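Local coordinates for protein ochratoxinase (Aspergillus niger, PDB 4C65) that releases C-terminal aromatic amino acids as a zinc-dependent carboxypeptidase and degrades the mycotoxin ochratoxin A to ochratoxin alpha and L-phenylalanine, at residues E187-R190 with A191-Q195; H247-A250 with G251-A255; K319-Q322 with G323-A327; T335-P339 with G340-A344; D401-V404 with F405-P408. All coordinates share one frame; numbering follows the deposited sequence.

Contact 1 (E187-R190 with A191-Q195)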
loop_
_atom_site.group_PDB
_atom_site.type_symbol
_atom_site.label_atom_id
_atom_site.label_comp_id
_atom_site.label_asym_id
_atom_site.label_seq_id
_atom_site.Cartn_x
_atom_site.Cartn_y
_atom_site.Cartn_z
ATOM N N GLU A 187 -19.597 -4.669 2.347
ATOM C CA GLU A 187 -18.552 -5.574 2.802
ATOM C C GLU A 187 -19.095 -6.953 3.145
ATOM O O GLU A 187 -18.410 -7.959 2.914
ATOM C CB GLU A 187 -17.787 -4.993 4.001
ATOM C CG GLU A 187 -16.851 -3.852 3.627
ATOM C CD GLU A 187 -15.938 -3.423 4.767
ATOM O OE1 GLU A 187 -15.897 -4.075 5.846
ATOM O OE2 GLU A 187 -15.243 -2.413 4.585
ATOM N N VAL A 188 -20.300 -7.029 3.690
ATOM C CA VAL A 188 -20.798 -8.346 4.116
ATOM C C VAL A 188 -21.113 -9.223 2.901
ATOM O O VAL A 188 -21.023 -10.457 3.001
ATOM C CB VAL A 188 -21.967 -8.335 5.125
ATOM C CG1 VAL A 188 -21.552 -7.712 6.445
ATOM C CG2 VAL A 188 -23.188 -7.643 4.558
ATOM N N ARG A 189 -21.443 -8.611 1.768
ATOM C CA ARG A 189 -21.633 -9.406 0.570
ATOM C C ARG A 189 -20.347 -10.118 0.239
ATOM O O ARG A 189 -20.358 -11.312 -0.019
ATOM C CB ARG A 189 -22.076 -8.565 -0.619
ATOM C CG ARG A 189 -23.523 -8.081 -0.547
ATOM C CD ARG A 189 -23.921 -7.505 -1.893
ATOM N NE ARG A 189 -25.142 -6.720 -1.812
ATOM C CZ ARG A 189 -26.361 -7.229 -1.797
ATOM N NH1 ARG A 189 -26.551 -8.547 -1.792
ATOM N NH2 ARG A 189 -27.399 -6.398 -1.753
ATOM N N ARG A 190 -19.245 -9.386 0.209
ATOM C CA ARG A 190 -17.971 -10.031 -0.086
ATOM C C ARG A 190 -17.628 -11.075 0.972
ATOM O O ARG A 190 -17.169 -12.174 0.632
ATOM C CB ARG A 190 -16.838 -9.024 -0.274
ATOM C CG ARG A 190 -15.495 -9.747 -0.447
ATOM C CD ARG A 190 -14.572 -9.137 -1.481
ATOM N NE ARG A 190 -14.336 -7.727 -1.242
ATOM C CZ ARG A 190 -14.598 -6.750 -2.099
ATOM N NH1 ARG A 190 -15.131 -6.975 -3.284
ATOM N NH2 ARG A 190 -14.340 -5.509 -1.749
ATOM N N ALA A 191 -17.900 -10.763 2.235
ATOM C CA ALA A 191 -17.598 -11.670 3.313
ATOM C C ALA A 191 -18.208 -13.033 3.099
ATOM O O ALA A 191 -17.515 -14.044 3.231
ATOM C CB ALA A 191 -18.050 -11.103 4.644
ATOM N N VAL A 192 -19.505 -13.075 2.782
ATOM C CA VAL A 192 -20.173 -14.350 2.531
ATOM C C VAL A 192 -19.541 -15.024 1.303
ATOM O O VAL A 192 -19.224 -16.214 1.328
ATOM C CB VAL A 192 -21.678 -14.168 2.304
ATOM C CG1 VAL A 192 -22.318 -15.495 1.896
ATOM C CG2 VAL A 192 -22.350 -13.656 3.560
ATOM N N ARG A 193 -19.346 -14.247 0.236
ATOM C CA ARG A 193 -18.820 -14.785 -1.009
ATOM C C ARG A 193 -17.419 -15.375 -0.830
ATOM O O ARG A 193 -17.106 -16.411 -1.400
ATOM C CB ARG A 193 -18.828 -13.712 -2.077
ATOM C CG ARG A 193 -20.230 -13.353 -2.529
ATOM C CD ARG A 193 -20.283 -12.040 -3.305
ATOM N NE ARG A 193 -21.677 -11.655 -3.549
ATOM C CZ ARG A 193 -22.067 -10.648 -4.321
ATOM N NH1 ARG A 193 -21.197 -9.920 -4.972
ATOM N NH2 ARG A 193 -23.349 -10.411 -4.473
ATOM N N LEU A 194 -16.594 -14.760 0.004
ATOM C CA LEU A 194 -15.259 -15.288 0.244
ATOM C C LEU A 194 -15.290 -16.648 0.947
ATOM O O LEU A 194 -14.389 -17.469 0.760
ATOM C CB LEU A 194 -14.443 -14.315 1.067
ATOM C CG LEU A 194 -13.895 -13.074 0.365
ATOM C CD1 LEU A 194 -13.426 -12.070 1.402
ATOM C CD2 LEU A 194 -12.743 -13.426 -0.555
ATOM N N GLN A 195 -16.321 -16.925 1.740
ATOM C CA GLN A 195 -16.410 -18.248 2.360
ATOM C C GLN A 195 -16.875 -19.267 1.340
ATOM O O GLN A 195 -16.317 -20.368 1.250
ATOM C CB GLN A 195 -17.343 -18.237 3.569
ATOM C CG GLN A 195 -17.053 -17.145 4.581
ATOM C CD GLN A 195 -15.579 -16.793 4.682
ATOM O OE1 GLN A 195 -14.725 -17.659 4.869
ATOM N NE2 GLN A 195 -15.285 -15.483 4.650
#
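Arg-189 and Arg-193, one turn apart, lie side by side and point the same way. Their guanidinium planes are inclined by 39°, and Arg-189 CD lies over one face of the Arg-193 group, 3.9 Å from its NH2. The pairing of two cations is explained by the anions around them: Glu-234 of helix 225-237 takes Arg-189 NH1 on OE2 and Arg-193 NE on OE1, so one carboxylate bridges both side chains. Three further nitrogens reach across to a neighbouring subunit, where Arg-189 NH2 meets Glu-226 and Arg-193 NH1 and NH2 meet Asp-183 and Glu-227. All this is built on helix 185-198 of the amidohydrolase barrel, whose Val-192 side packs inward on helix 225-237 and strand 142-144 while the arginines help form an interface of the homooctamer. The main chain is satisfied in the regular alpha-helical way. Ala-191 N donates to Glu-187 O (2.9 Å), Val-192 N to Val-188 O and Arg-193 N to Arg-189 O. The shortest of the set is Leu-194 N to Arg-190 O at 2.7 Å, running nearly along the C=O axis. Arg-190 leaves the helix with CG anti to the backbone N (chi1 175°), which sets CG beside Leu-194 CD1 at 3.6 Å; its guanidinium is then held by Val-166 O and by Asp-183 and Glu-187 of the neighbouring subunit. Gln-195 folds its amide back on its own helix: NE2 donates to Ala-191 O at 3.0 Å, while OE1 accepts from Ala-141 N.

Contact 2 (H247-A250 with G251-A255)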
loop_
_atom_site.group_PDB
_atom_site.type_symbol
_atom_site.label_atom_id
_atom_site.label_comp_id
_atom_site.label_asym_id
_atom_site.label_seq_id
_atom_site.Cartn_x
_atom_site.Cartn_y
_atom_site.Cartn_z
ATOM N N HIS A 247 -26.891 -15.241 22.073
ATOM C CA HIS A 247 -27.149 -15.460 23.487
ATOM C C HIS A 247 -28.379 -14.657 23.883
ATOM O O HIS A 247 -29.456 -15.229 24.106
ATOM C CB HIS A 247 -25.928 -15.068 24.337
ATOM C CG HIS A 247 -24.796 -16.048 24.251
ATOM N ND1 HIS A 247 -24.874 -17.323 24.773
ATOM C CD2 HIS A 247 -23.569 -15.950 23.697
ATOM C CE1 HIS A 247 -23.749 -17.969 24.533
ATOM N NE2 HIS A 247 -22.937 -17.156 23.886
ATOM N N GLY A 248 -28.232 -13.341 23.955
ATOM C CA GLY A 248 -29.331 -12.486 24.370
ATOM C C GLY A 248 -30.501 -12.553 23.411
ATOM O O GLY A 248 -30.323 -12.806 22.224
ATOM N N LYS A 249 -31.703 -12.291 23.927
ATOM C CA LYS A 249 -32.906 -12.307 23.104
ATOM C C LYS A 249 -32.864 -11.300 21.926
ATOM O O LYS A 249 -33.323 -11.620 20.821
ATOM C CB LYS A 249 -34.143 -12.060 23.959
ATOM C CG LYS A 249 -35.404 -12.459 23.232
ATOM C CD LYS A 249 -36.627 -12.496 24.118
ATOM C CE LYS A 249 -37.864 -12.577 23.232
ATOM N NZ LYS A 249 -39.086 -12.742 24.043
ATOM N N ALA A 250 -32.303 -10.111 22.143
ATOM C CA ALA A 250 -32.128 -9.123 21.044
ATOM C C ALA A 250 -31.459 -9.777 19.822
ATOM O O ALA A 250 -31.933 -9.634 18.690
ATOM C CB ALA A 250 -31.319 -7.925 21.508
ATOM N N GLY A 251 -30.355 -10.476 20.065
ATOM C CA GLY A 251 -29.626 -11.155 19.005
ATOM C C GLY A 251 -30.388 -12.328 18.411
ATOM O O GLY A 251 -30.419 -12.492 17.183
ATOM N N ILE A 252 -31.020 -13.126 19.274
ATOM C CA ILE A 252 -31.864 -14.239 18.832
ATOM C C ILE A 252 -32.934 -13.755 17.867
ATOM O O ILE A 252 -33.089 -14.295 16.790
ATOM C CB ILE A 252 -32.555 -14.957 20.004
ATOM C CG1 ILE A 252 -31.520 -15.604 20.927
ATOM C CG2 ILE A 252 -33.499 -16.022 19.488
ATOM C CD1 ILE A 252 -32.100 -16.177 22.218
ATOM N N MET A 253 -33.666 -12.722 18.260
ATOM C CA MET A 253 -34.767 -12.213 17.441
ATOM C C MET A 253 -34.273 -11.584 16.139
ATOM O O MET A 253 -34.899 -11.751 15.101
ATOM C CB MET A 253 -35.611 -11.210 18.227
ATOM C CG MET A 253 -36.301 -11.815 19.447
ATOM S SD MET A 253 -37.508 -13.078 19.001
ATOM C CE MET A 253 -38.849 -11.994 18.529
ATOM N N ALA A 254 -33.160 -10.882 16.186
ATOM C CA ALA A 254 -32.642 -10.287 14.969
ATOM C C ALA A 254 -32.210 -11.382 13.985
ATOM O O ALA A 254 -32.415 -11.249 12.774
ATOM C CB ALA A 254 -31.486 -9.346 15.275
ATOM N N ALA A 255 -31.634 -12.464 14.502
ATOM C CA ALA A 255 -31.178 -13.563 13.648
ATOM C C ALA A 255 -32.381 -14.245 13.009
ATOM O O ALA A 255 -32.348 -14.599 11.845
ATOM C CB ALA A 255 -30.360 -14.549 14.439
#
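Gly-248 O and Ile-252 N are joined across the first turn of helix 249-258, the crossover helix of a beta-alpha-beta unit in the TIM barrel, between strands 242-246 and 262-263. Gly-248, the residue just before the helix, is its N-cap. Gly-251 is buried in this turn, and its O accepts from Ala-255 N further along the helix. The chain then passes to Ile-252, whose backbone N donates to Gly-248 O at 3.0 Å with an N-H...O angle of 168°. The side chain turns back over the start of the helix: with CG1 anti to the carbonyl carbon (chi1 -63°), CG1 approaches Gly-248 O to 3.3 Å and CD1 continues to within 3.4 Å of His-247 O. Ile-252 also packs on Val-246 and Leu-263 of the flanking strands. The imidazole of His-247 lies at the zinc site, stacked on the ligand His-265 and meeting the ligand His-245 at about 90°; ND1 is hydrogen-bonded to Ser-267 OG. Met-253 comes next. Its N donates almost straight to Lys-249 O at 2.8 Å, and its side chain runs alongside the extended chain of Lys-249, the two CG atoms 3.9 Å apart. The methylenes of Lys-249 supply the apolar surface there, while NZ reaches on to salt bridges with Asp-270 and Glu-272. Ala-254 N donates to Ala-250 O at 3.1 Å, and Ala-254 CB lies 3.5 Å from that same oxygen.

Contact 3 (K319-Q322 with G323-A327)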
loop_
_atom_site.group_PDB
_atom_site.type_symbol
_atom_site.label_atom_id
_atom_site.label_comp_id
_atom_site.label_asym_id
_atom_site.label_seq_id
_atom_site.Cartn_x
_atom_site.Cartn_y
_atom_site.Cartn_z
ATOM N N LYS A 319 -32.577 -23.364 31.196
ATOM C CA LYS A 319 -34.042 -23.222 31.043
ATOM C C LYS A 319 -34.436 -23.129 29.593
ATOM O O LYS A 319 -35.409 -23.751 29.177
ATOM C CB LYS A 319 -34.587 -21.966 31.708
ATOM C CG LYS A 319 -34.534 -21.913 33.224
ATOM C CD LYS A 319 -35.324 -20.692 33.756
ATOM C CE LYS A 319 -35.114 -20.501 35.247
ATOM N NZ LYS A 319 -36.335 -20.116 36.037
ATOM N N ALA A 320 -33.667 -22.363 28.824
ATOM C CA ALA A 320 -33.927 -22.195 27.403
ATOM C C ALA A 320 -33.892 -23.537 26.688
ATOM O O ALA A 320 -34.759 -23.832 25.854
ATOM C CB ALA A 320 -32.930 -21.217 26.794
ATOM N N TYR A 321 -32.864 -24.325 26.985
ATOM C CA TYR A 321 -32.668 -25.642 26.368
ATOM C C TYR A 321 -33.794 -26.588 26.742
ATOM O O TYR A 321 -34.409 -27.206 25.880
ATOM C CB TYR A 321 -31.320 -26.243 26.814
ATOM C CG TYR A 321 -30.793 -27.427 26.011
ATOM C CD1 TYR A 321 -31.301 -27.750 24.740
ATOM C CD2 TYR A 321 -29.738 -28.193 26.506
ATOM C CE1 TYR A 321 -30.791 -28.826 24.013
ATOM C CE2 TYR A 321 -29.217 -29.262 25.785
ATOM C CZ TYR A 321 -29.731 -29.569 24.542
ATOM O OH TYR A 321 -29.207 -30.619 23.843
ATOM N N GLN A 322 -34.059 -26.688 28.038
ATOM C CA GLN A 322 -35.117 -27.564 28.535
ATOM C C GLN A 322 -36.448 -27.154 27.927
ATOM O O GLN A 322 -37.243 -28.008 27.532
ATOM C CB GLN A 322 -35.199 -27.506 30.061
ATOM C CG GLN A 322 -34.028 -28.176 30.755
ATOM C CD GLN A 322 -33.972 -27.900 32.238
ATOM O OE1 GLN A 322 -34.705 -27.060 32.763
ATOM N NE2 GLN A 322 -33.101 -28.597 32.923
ATOM N N GLY A 323 -36.691 -25.847 27.881
ATOM C CA GLY A 323 -37.945 -25.331 27.360
ATOM C C GLY A 323 -38.129 -25.664 25.892
ATOM O O GLY A 323 -39.232 -26.013 25.459
ATOM N N ALA A 324 -37.048 -25.568 25.134
ATOM C CA ALA A 324 -37.096 -25.844 23.712
ATOM C C ALA A 324 -37.340 -27.315 23.452
ATOM O O ALA A 324 -38.013 -27.676 22.489
ATOM C CB ALA A 324 -35.815 -25.392 23.039
ATOM N N ILE A 325 -36.775 -28.169 24.293
ATOM C CA ILE A 325 -36.996 -29.609 24.170
ATOM C C ILE A 325 -38.466 -29.902 24.461
ATOM O O ILE A 325 -39.116 -30.594 23.691
ATOM C CB ILE A 325 -36.076 -30.404 25.120
ATOM C CG1 ILE A 325 -34.638 -30.340 24.610
ATOM C CG2 ILE A 325 -36.527 -31.865 25.246
ATOM C CD1 ILE A 325 -33.588 -30.646 25.661
ATOM N N LYS A 326 -38.960 -29.338 25.565
ATOM C CA LYS A 326 -40.329 -29.521 26.028
ATOM C C LYS A 326 -41.314 -28.975 24.982
ATOM O O LYS A 326 -42.342 -29.591 24.714
ATOM C CB LYS A 326 -40.505 -28.880 27.445
ATOM C CG LYS A 326 -40.446 -29.887 28.568
ATOM C CD LYS A 326 -41.128 -29.316 29.816
ATOM C CE LYS A 326 -40.788 -30.062 31.153
ATOM N NZ LYS A 326 -39.401 -29.747 31.627
ATOM N N ALA A 327 -40.973 -27.870 24.335
ATOM C CA ALA A 327 -41.876 -27.256 23.357
ATOM C C ALA A 327 -41.830 -27.918 21.985
ATOM O O ALA A 327 -42.628 -27.592 21.115
ATOM C CB ALA A 327 -41.562 -25.779 23.219
#
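Ile-325 lays its CD1 methyl over one face of the Tyr-321 ring, one turn earlier in helix 304-327. The methyl stands 3.7 Å above the ring plane and is offset toward the rim, so that CD1 and Tyr-321 CE1 are the nearest side-chain atoms. The approach is a CH-pi contact: CD1 is 4.0 Å from the ring centroid and 22° off the ring normal. The two side chains cross obliquely, and their torsions explain how they meet. Tyr-321 carries CG on the side away from its backbone N (chi1 -165°), whereas Ile-325 turns CG1 back toward the preceding turn (chi1 -72°) and extends CD1 beyond it. On that path CG1 passes Tyr-321 O at 3.4 Å, an oxygen already engaged by Ile-325 N at 3.0 Å. Three other backbone bonds of the same kind join the segments, including Ala-324 N to Ala-320 O and Lys-326 N to Gln-322 O.

The helix packs against the barrel through this side: Tyr-321 touches Tyr-284 and Ile-331 of two neighbouring strands, and Ile-325 also rests on Ile-331. Lys-319 and Lys-326 lie on exposed parts of the helix, and Gln-322 NE2 donates to Arg-353 O. Between the two main side chains the attraction is thus one of dispersion and weak CH-pi character, which relies on shape and on the ring presenting its face rather than on any polar match.

Contact 4 (T335-P339 with G340-A344)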
loop_
_atom_site.group_PDB
_atom_site.type_symbol
_atom_site.label_atom_id
_atom_site.label_comp_id
_atom_site.label_asym_id
_atom_site.label_seq_id
_atom_site.Cartn_x
_atom_site.Cartn_y
_atom_site.Cartn_z
ATOM N N THR A 335 -20.995 -29.210 20.237
ATOM C CA THR A 335 -20.156 -29.182 21.443
ATOM C C THR A 335 -19.402 -27.865 21.629
ATOM O O THR A 335 -19.142 -27.431 22.759
ATOM C CB THR A 335 -19.171 -30.359 21.382
ATOM O OG1 THR A 335 -19.910 -31.567 21.201
ATOM C CG2 THR A 335 -18.372 -30.479 22.672
ATOM N N ASP A 336 -19.066 -27.228 20.509
ATOM C CA ASP A 336 -18.201 -26.056 20.465
ATOM C C ASP A 336 -16.803 -26.423 20.930
ATOM O O ASP A 336 -16.319 -25.948 21.948
ATOM C CB ASP A 336 -18.781 -24.909 21.280
ATOM C CG ASP A 336 -18.221 -23.547 20.867
ATOM O OD1 ASP A 336 -17.175 -23.465 20.203
ATOM O OD2 ASP A 336 -18.842 -22.543 21.233
ATOM N N THR A 337 -16.154 -27.270 20.155
ATOM C CA THR A 337 -14.824 -27.760 20.499
ATOM C C THR A 337 -14.006 -28.051 19.233
ATOM O O THR A 337 -14.516 -28.021 18.121
ATOM C CB THR A 337 -14.967 -29.030 21.368
ATOM O OG1 THR A 337 -13.711 -29.372 21.947
ATOM C CG2 THR A 337 -15.485 -30.187 20.542
ATOM N N ALA A 338 -12.722 -28.329 19.421
ATOM C CA ALA A 338 -11.837 -28.730 18.329
ATOM C C ALA A 338 -12.143 -30.156 17.906
ATOM O O ALA A 338 -12.593 -30.967 18.711
ATOM C CB ALA A 338 -10.372 -28.630 18.778
ATOM N N PRO A 339 -11.880 -30.482 16.637
ATOM C CA PRO A 339 -11.978 -31.882 16.142
ATOM C C PRO A 339 -11.230 -32.882 17.010
ATOM O O PRO A 339 -10.126 -32.597 17.459
ATOM C CB PRO A 339 -11.317 -31.803 14.774
ATOM C CG PRO A 339 -11.635 -30.401 14.313
ATOM C CD PRO A 339 -11.591 -29.540 15.541
ATOM N N GLY A 340 -11.883 -34.001 17.298
ATOM C CA GLY A 340 -11.396 -34.956 18.259
ATOM C C GLY A 340 -11.617 -34.545 19.697
ATOM O O GLY A 340 -11.139 -35.206 20.621
ATOM N N GLY A 341 -12.370 -33.470 19.902
ATOM C CA GLY A 341 -12.728 -33.028 21.243
ATOM C C GLY A 341 -13.784 -33.925 21.860
ATOM O O GLY A 341 -14.233 -34.891 21.238
ATOM N N PRO A 342 -14.188 -33.621 23.104
ATOM C CA PRO A 342 -15.113 -34.438 23.869
ATOM C C PRO A 342 -16.558 -34.261 23.417
ATOM O O PRO A 342 -17.405 -33.870 24.211
ATOM C CB PRO A 342 -14.924 -33.915 25.287
ATOM C CG PRO A 342 -14.596 -32.473 25.091
ATOM C CD PRO A 342 -13.735 -32.443 23.864
ATOM N N THR A 343 -16.845 -34.578 22.158
ATOM C CA THR A 343 -18.178 -34.384 21.624
ATOM C C THR A 343 -19.268 -35.301 22.248
ATOM O O THR A 343 -20.436 -34.916 22.339
ATOM C CB THR A 343 -18.181 -34.560 20.097
ATOM O OG1 THR A 343 -17.558 -35.801 19.748
ATOM C CG2 THR A 343 -17.442 -33.381 19.423
ATOM N N ALA A 344 -18.867 -36.494 22.690
ATOM C CA ALA A 344 -19.801 -37.461 23.283
ATOM C C ALA A 344 -20.485 -36.918 24.533
ATOM O O ALA A 344 -21.630 -37.261 24.811
ATOM C CB ALA A 344 -19.078 -38.766 23.601
#
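The catalytic loop after strand 331-332, which carries the active-site Asp-336 at the end of the barrel and leads into helix 344-354, doubles back so that Thr-335 meets Thr-343. Thr-335 OG1 lies 3.3 Å from Thr-343 CA and 3.5 Å from its CG2 methyl, the two side chains crossing at about a right angle. The hydroxyl's hydrogen-bond partner is Asp-67 OD2. Next to this pair, Thr-337 CG2 touches Thr-343 CG2 at 3.9 Å, while Thr-337 OG1, placed anti to its backbone N (chi1 -168°), faces Pro-342 CD at 3.6 Å. The reversal itself is a type II beta turn from Ala-338 to Gly-341, with Gly-340 supplying the positive phi (77°) of its third position. It is closed by Gly-341 N donating to Ala-338 O at 2.8 Å, a bent bond of 130° at the hydrogen. An inverse gamma turn centred on Pro-342 follows. Asp-336 extends away from these packed threonines toward the metal ligands: its OD1 makes a weak hydrogen bond with His-71 ND1, and its side chain touches His-69 and His-265. At the turn, Gly-340 N donates to Tyr-112 OH, whereas Gly-340 O accepts from Asn-435 of a neighbouring subunit.

Contact 5 (D401-V404 with F405-P408)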
loop_
_atom_site.group_PDB
_atom_site.type_symbol
_atom_site.label_atom_id
_atom_site.label_comp_id
_atom_site.label_asym_id
_atom_site.label_seq_id
_atom_site.Cartn_x
_atom_site.Cartn_y
_atom_site.Cartn_z
ATOM N N ASP A 401 -27.419 -46.566 28.535
ATOM C CA ASP A 401 -26.435 -45.649 29.118
ATOM C C ASP A 401 -25.834 -44.775 28.031
ATOM O O ASP A 401 -24.987 -45.218 27.243
ATOM C CB ASP A 401 -25.340 -46.436 29.852
ATOM C CG ASP A 401 -24.328 -45.537 30.568
ATOM O OD1 ASP A 401 -24.563 -44.317 30.741
ATOM O OD2 ASP A 401 -23.275 -46.076 30.975
ATOM N N ILE A 402 -26.239 -43.509 28.020
ATOM C CA ILE A 402 -25.777 -42.569 27.006
ATOM C C ILE A 402 -24.265 -42.271 27.081
ATOM O O ILE A 402 -23.670 -41.841 26.104
ATOM C CB ILE A 402 -26.604 -41.267 27.049
ATOM C CG1 ILE A 402 -26.545 -40.534 25.708
ATOM C CG2 ILE A 402 -26.184 -40.365 28.203
ATOM C CD1 ILE A 402 -27.434 -41.152 24.641
ATOM N N LYS A 403 -23.651 -42.540 28.227
ATOM C CA LYS A 403 -22.215 -42.349 28.402
ATOM C C LYS A 403 -21.358 -43.383 27.664
ATOM O O LYS A 403 -20.135 -43.290 27.664
ATOM C CB LYS A 403 -21.848 -42.407 29.884
ATOM C CG LYS A 403 -22.479 -41.325 30.722
ATOM C CD LYS A 403 -21.972 -41.403 32.151
ATOM C CE LYS A 403 -22.800 -40.515 33.033
ATOM N NZ LYS A 403 -22.487 -40.757 34.455
ATOM N N VAL A 404 -21.992 -44.398 27.090
ATOM C CA VAL A 404 -21.262 -45.422 26.350
ATOM C C VAL A 404 -20.407 -44.798 25.239
ATOM O O VAL A 404 -19.269 -45.220 25.009
ATOM C CB VAL A 404 -22.237 -46.481 25.787
ATOM C CG1 VAL A 404 -21.561 -47.327 24.725
ATOM C CG2 VAL A 404 -22.728 -47.389 26.919
ATOM N N PHE A 405 -20.940 -43.755 24.602
ATOM C CA PHE A 405 -20.230 -43.042 23.546
ATOM C C PHE A 405 -18.908 -42.405 24.000
ATOM O O PHE A 405 -18.068 -42.067 23.183
ATOM C CB PHE A 405 -21.114 -41.955 22.968
ATOM C CG PHE A 405 -22.318 -42.467 22.257
ATOM C CD1 PHE A 405 -22.197 -43.121 21.049
ATOM C CD2 PHE A 405 -23.579 -42.264 22.779
ATOM C CE1 PHE A 405 -23.315 -43.585 20.377
ATOM C CE2 PHE A 405 -24.704 -42.727 22.118
ATOM C CZ PHE A 405 -24.571 -43.393 20.918
ATOM N N GLN A 406 -18.718 -42.246 25.301
ATOM C CA GLN A 406 -17.483 -41.663 25.818
ATOM C C GLN A 406 -16.316 -42.652 25.897
ATOM O O GLN A 406 -15.210 -42.244 26.242
ATOM C CB GLN A 406 -17.730 -41.009 27.182
ATOM C CG GLN A 406 -18.572 -39.743 27.063
ATOM C CD GLN A 406 -19.076 -39.275 28.397
ATOM O OE1 GLN A 406 -18.323 -39.213 29.363
ATOM N NE2 GLN A 406 -20.357 -38.967 28.473
ATOM N N GLU A 407 -16.556 -43.924 25.603
ATOM C CA GLU A 407 -15.464 -44.863 25.458
ATOM C C GLU A 407 -15.304 -45.197 23.961
ATOM O O GLU A 407 -16.124 -45.932 23.412
ATOM C CB GLU A 407 -15.708 -46.105 26.308
ATOM C CG GLU A 407 -14.651 -47.194 26.133
ATOM C CD GLU A 407 -13.202 -46.696 26.242
ATOM O OE1 GLU A 407 -12.704 -46.593 27.381
ATOM O OE2 GLU A 407 -12.556 -46.425 25.196
ATOM N N PRO A 408 -14.247 -44.650 23.288
ATOM C CA PRO A 408 -14.041 -44.938 21.844
ATOM C C PRO A 408 -13.902 -46.433 21.485
ATOM O O PRO A 408 -14.287 -46.816 20.382
ATOM C CB PRO A 408 -12.729 -44.213 21.495
ATOM C CG PRO A 408 -12.424 -43.288 22.620
ATOM C CD PRO A 408 -13.211 -43.737 23.826
HETATM O O HOH W 1 -21.728 -39.745 25.978
#
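Phe-405 and Ile-402 form the tightly packed side of a short 3-10 turn in the loop between strands 391-394 and 411-416. The ring presents an edge to the backbone of Ile-402: CD2 lies 3.4 Å from Ile-402 O, near the ring plane. CE2, the next ring atom, meets the CD1 methyl of Ile-402 at 4.0 Å. Beyond the segments the ring is buried against Met-62, Leu-65 and Leu-394, side chains of the strands behind the loop.

On the other side the contact is polar and more exposed. Lys-403 and Gln-406 cross at an angle, with Lys-403 CG and Gln-406 NE2 3.9 Å apart, and the exposed, extended Lys-403 runs past Gln-348 and Glu-352 of helix 344-354. Gln-406 NE2 donates to a water at 3.0 Å; this water in turn donates to Ile-402 O, and the same amide nitrogen also reaches Gln-348 OE1. The chain is held by i to i+3 backbone bonds: Gln-406 N to Lys-403 O at 2.9 Å and Glu-407 N to Val-404 O, both donors standing well above the carbonyl planes, as a tight 3-10 path brings about. An Asx turn precedes them, Asp-401 OD1 accepting from Lys-403 N. Ile-402 O thus accepts one water hydrogen bond and also faces the weakly positive C-H edge of Phe-405, a contact that is probably mildly favourable electrostatically.

In the fold
All five contacts are local, and their chemistry follows their place in the fold. Contacts 1, 2 and 3 each join neighbouring turns within one helix: 185-198, 249-258 and 304-327. Contact 1 is buried and charge-rich at an interface with other subunits. Contacts 2, 3 and 5 are partly buried and touch no other chain; contact 2 pairs apolar packing with a salt-bridged lysine, contact 3 with exposed lysines. Contact 4, buried and also touching another subunit, is a loop holding the active-site Asp-336; His-247 of contact 2 packs on two zinc ligands. Contact 5 lies away from that site, yet it adjoins contact 4: Ala-344 CB is 3.5 Å from Phe-405 O.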